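Local coordinates for cutm, flavoprotein of carbon monoxide dehydrogenase (Hydrogenophaga pseudoflava, PDB 1FFV) that carries the FAD of carbon monoxide dehydrogenase and, as the flavoprotein subunit, probably passes on the electrons released by CO oxidation, at residues I63-I72 / S84-L94. Residues are numbered along the deposited sequence; the frame is centred on the assembly and turned at random.
Unlike the reference sequence in segment 84-94: Ala89 (reference Gln).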
loop_
_atom_site.group_PDB
_atom_site.type_symbol
_atom_site.label_atom_id
_atom_site.label_comp_id
_atom_site.label_asym_id
_atom_site.label_seq_id
_atom_site.Cartn_x
_atom_site.Cartn_y
_atom_site.Cartn_z
ATOM N N ILE C 63 32.429 25.636 34.935
ATOM C CA ILE C 63 32.215 25.825 36.363
ATOM C C ILE C 63 33.607 25.844 36.991
ATOM O O ILE C 63 34.333 24.847 36.942
ATOM C CB ILE C 63 31.395 24.658 36.961
ATOM C CG1 ILE C 63 29.978 24.659 36.376
ATOM C CG2 ILE C 63 31.370 24.745 38.485
ATOM C CD1 ILE C 63 29.162 23.427 36.733
ATOM N N ARG C 64 33.991 26.984 37.558
ATOM C CA ARG C 64 35.312 27.104 38.169
ATOM C C ARG C 64 35.287 27.820 39.506
ATOM O O ARG C 64 34.231 28.222 39.985
ATOM C CB ARG C 64 36.262 27.828 37.212
ATOM C CG ARG C 64 35.784 29.211 36.804
ATOM C CD ARG C 64 36.345 29.599 35.443
ATOM N NE ARG C 64 35.274 30.013 34.535
ATOM C CZ ARG C 64 35.096 31.261 34.109
ATOM N NH1 ARG C 64 35.926 32.219 34.502
ATOM N NH2 ARG C 64 34.070 31.556 33.318
ATOM N N GLU C 65 36.465 27.966 40.101
ATOM C CA GLU C 65 36.618 28.643 41.382
ATOM C C GLU C 65 37.655 29.754 41.319
ATOM O O GLU C 65 38.756 29.575 40.788
ATOM C CB GLU C 65 37.015 27.655 42.480
ATOM C CG GLU C 65 35.943 26.642 42.843
ATOM C CD GLU C 65 36.329 25.809 44.050
ATOM O OE1 GLU C 65 37.032 24.793 43.868
ATOM O OE2 GLU C 65 35.939 26.178 45.184
ATOM N N GLU C 66 37.266 30.919 41.823
ATOM C CA GLU C 66 38.138 32.078 41.888
ATOM C C GLU C 66 38.108 32.494 43.354
ATOM O O GLU C 66 37.162 33.136 43.817
ATOM C CB GLU C 66 37.624 33.195 40.983
ATOM C CG GLU C 66 37.683 32.843 39.500
ATOM C CD GLU C 66 37.207 33.969 38.587
ATOM O OE1 GLU C 66 37.181 35.143 39.023
ATOM O OE2 GLU C 66 36.870 33.674 37.418
ATOM N N GLY C 67 39.126 32.063 44.093
ATOM C CA GLY C 67 39.189 32.366 45.510
ATOM C C GLY C 67 38.112 31.551 46.195
ATOM O O GLY C 67 38.057 30.333 46.026
ATOM N N SER C 68 37.215 32.220 46.910
ATOM C CA SER C 68 36.138 31.526 47.603
ATOM C C SER C 68 34.798 31.667 46.874
ATOM O O SER C 68 33.739 31.390 47.440
ATOM C CB SER C 68 36.025 32.051 49.035
ATOM O OG SER C 68 35.889 33.465 49.038
ATOM N N THR C 69 34.853 32.091 45.614
ATOM C CA THR C 69 33.655 32.283 44.802
ATOM C C THR C 69 33.518 31.187 43.753
ATOM O O THR C 69 34.482 30.873 43.054
ATOM C CB THR C 69 33.707 33.644 44.069
ATOM O OG1 THR C 69 33.766 34.707 45.028
ATOM C CG2 THR C 69 32.488 33.838 43.185
ATOM N N VAL C 70 32.340 30.570 43.674
ATOM C CA VAL C 70 32.104 29.546 42.664
ATOM C C VAL C 70 31.568 30.281 41.439
ATOM O O VAL C 70 30.665 31.113 41.549
ATOM C CB VAL C 70 31.100 28.471 43.133
ATOM C CG1 VAL C 70 30.798 27.496 42.002
ATOM C CG2 VAL C 70 31.672 27.708 44.325
ATOM N N VAL C 71 32.185 30.034 40.292
ATOM C CA VAL C 71 31.786 30.679 39.052
ATOM C C VAL C 71 31.103 29.665 38.144
ATOM O O VAL C 71 31.689 28.634 37.780
ATOM C CB VAL C 71 33.003 31.293 38.330
ATOM C CG1 VAL C 71 32.549 32.196 37.195
ATOM C CG2 VAL C 71 33.858 32.061 39.320
ATOM N N ILE C 72 29.851 29.960 37.801
ATOM C CA ILE C 72 29.053 29.088 36.955
ATOM C C ILE C 72 28.652 29.788 35.653
ATOM O O ILE C 72 27.986 30.831 35.679
ATOM C CB ILE C 72 27.769 28.638 37.696
ATOM C CG1 ILE C 72 28.132 27.945 39.015
ATOM C CG2 ILE C 72 26.965 27.702 36.822
ATOM C CD1 ILE C 72 26.941 27.627 39.905
ATOM N N SER C 84 28.193 18.280 38.708
ATOM C CA SER C 84 29.432 19.011 38.988
ATOM C C SER C 84 30.028 18.732 40.372
ATOM O O SER C 84 29.391 18.999 41.391
ATOM C CB SER C 84 29.203 20.511 38.846
ATOM O OG SER C 84 30.244 21.244 39.459
ATOM N N PRO C 85 31.250 18.164 40.425
ATOM C CA PRO C 85 31.862 17.889 41.729
ATOM C C PRO C 85 32.137 19.176 42.504
ATOM O O PRO C 85 32.139 19.172 43.733
ATOM C CB PRO C 85 33.137 17.115 41.367
ATOM C CG PRO C 85 33.412 17.509 39.943
ATOM C CD PRO C 85 32.037 17.558 39.338
ATOM N N ILE C 86 32.324 20.287 41.795
ATOM C CA ILE C 86 32.547 21.566 42.465
ATOM C C ILE C 86 31.234 22.022 43.109
ATOM O O ILE C 86 31.195 22.321 44.301
ATOM C CB ILE C 86 33.060 22.665 41.499
ATOM C CG1 ILE C 86 34.497 22.371 41.064
ATOM C CG2 ILE C 86 33.019 24.029 42.178
ATOM C CD1 ILE C 86 35.043 23.373 40.068
ATOM N N VAL C 87 30.155 22.048 42.331
ATOM C CA VAL C 87 28.858 22.460 42.861
ATOM C C VAL C 87 28.420 21.529 43.995
ATOM O O VAL C 87 27.839 21.980 44.969
ATOM C CB VAL C 87 27.758 22.518 41.762
ATOM C CG1 VAL C 87 26.433 22.933 42.367
ATOM C CG2 VAL C 87 28.143 23.503 40.675
ATOM N N GLN C 88 28.742 20.243 43.890
ATOM C CA GLN C 88 28.375 19.273 44.925
ATOM C C GLN C 88 29.079 19.488 46.264
ATOM O O GLN C 88 28.484 19.305 47.326
ATOM C CB GLN C 88 28.655 17.850 44.450
ATOM C CG GLN C 88 27.669 17.321 43.432
ATOM C CD GLN C 88 27.999 15.904 42.993
ATOM O OE1 GLN C 88 27.545 15.470 41.933
ATOM N NE2 GLN C 88 28.785 15.182 43.794
ATOM N N ALA C 89 30.351 19.864 46.206
ATOM C CA ALA C 89 31.138 20.075 47.414
ATOM C C ALA C 89 31.023 21.474 48.005
ATOM O O ALA C 89 30.983 21.629 49.227
ATOM C CB ALA C 89 32.603 19.742 47.142
ATOM N N ARG C 90 30.940 22.481 47.139
ATOM C CA ARG C 90 30.878 23.882 47.555
ATOM C C ARG C 90 29.489 24.502 47.677
ATOM O O ARG C 90 29.303 25.458 48.430
ATOM C CB ARG C 90 31.725 24.730 46.602
ATOM C CG ARG C 90 33.180 24.279 46.480
ATOM C CD ARG C 90 33.998 24.703 47.694
ATOM N NE ARG C 90 34.645 23.581 48.368
ATOM C CZ ARG C 90 35.818 23.067 48.010
ATOM N NH1 ARG C 90 36.483 23.569 46.974
ATOM N NH2 ARG C 90 36.349 22.074 48.715
ATOM N N LEU C 91 28.527 24.000 46.904
ATOM C CA LEU C 91 27.158 24.520 46.928
ATOM C C LEU C 91 26.178 23.359 46.828
ATOM O O LEU C 91 25.384 23.286 45.885
ATOM C CB LEU C 91 26.928 25.459 45.736
ATOM C CG LEU C 91 27.970 26.543 45.448
ATOM C CD1 LEU C 91 27.645 27.249 44.141
ATOM C CD2 LEU C 91 28.033 27.528 46.607
ATOM N N PRO C 92 26.217 22.430 47.797
ATOM C CA PRO C 92 25.317 21.268 47.788
ATOM C C PRO C 92 23.845 21.580 47.537
ATOM O O PRO C 92 23.128 20.760 46.955
ATOM C CB PRO C 92 25.551 20.636 49.164
ATOM C CG PRO C 92 26.094 21.775 49.996
ATOM C CD PRO C 92 27.008 22.465 49.037
ATOM N N LEU C 93 23.409 22.773 47.941
ATOM C CA LEU C 93 22.021 23.205 47.755
ATOM C C LEU C 93 21.627 23.228 46.280
ATOM O O LEU C 93 20.581 22.706 45.909
ATOM C CB LEU C 93 21.815 24.612 48.317
ATOM C CG LEU C 93 20.456 25.075 48.856
ATOM C CD1 LEU C 93 20.362 26.584 48.693
ATOM C CD2 LEU C 93 19.282 24.412 48.178
ATOM N N LEU C 94 22.454 23.859 45.449
ATOM C CA LEU C 94 22.158 23.970 44.022
ATOM C C LEU C 94 22.110 22.623 43.320
ATOM O O LEU C 94 21.227 22.378 42.494
ATOM C CB LEU C 94 23.159 24.894 43.327
ATOM C CG LEU C 94 23.188 26.352 43.798
ATOM C CD1 LEU C 94 24.049 27.172 42.848
ATOM C CD2 LEU C 94 21.772 26.923 43.859
#
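Helix 85-90 lies across one face of the hairpin formed by strands 63-66 and 69-72, its axis 8.8 Å from that of strand 63-66 and inclined to it by 53°. Ile86 slides past Ile63, its CD1 3.5 Å from Ile63 O and its CB 4.0 Å from Ile63 CG2. With CG1 set anti to the carbonyl carbon (chi1 -66°), Ile63 brings CD1 to 3.6 Å from Ser84 CB; Ser84, the N-cap of helix 85-90, accepts from Val87 N through OG. The hairpin, closed by a type II' beta turn from Glu66 to Thr69, puts strand 63-66 at the edge of the FAD-binding domain's antiparallel sheet, and strand 69-73 pairs with strand 166-173. Val70 and Leu91 meet tip to tip, Val70 CB 3.8 Å from Leu91 CD1, while Val70 CG2 rests against Arg90 CB. Deeper in, Ile72 CD1 touches Leu94 CD1. Toward the turn, extended Glu65 crosses the bent Arg90 at about a right angle: Arg90 NH1 donates to the syn lone pair of Glu65 OE2 (3.2 Å, 162°), a salt bridge near the guanidinium plane. Replacing Glu65 by an alanine is likely to cost Arg90 this charge partner and Ile86 CG2 the part of its cover that Glu65 CG gives at 4.0 Å.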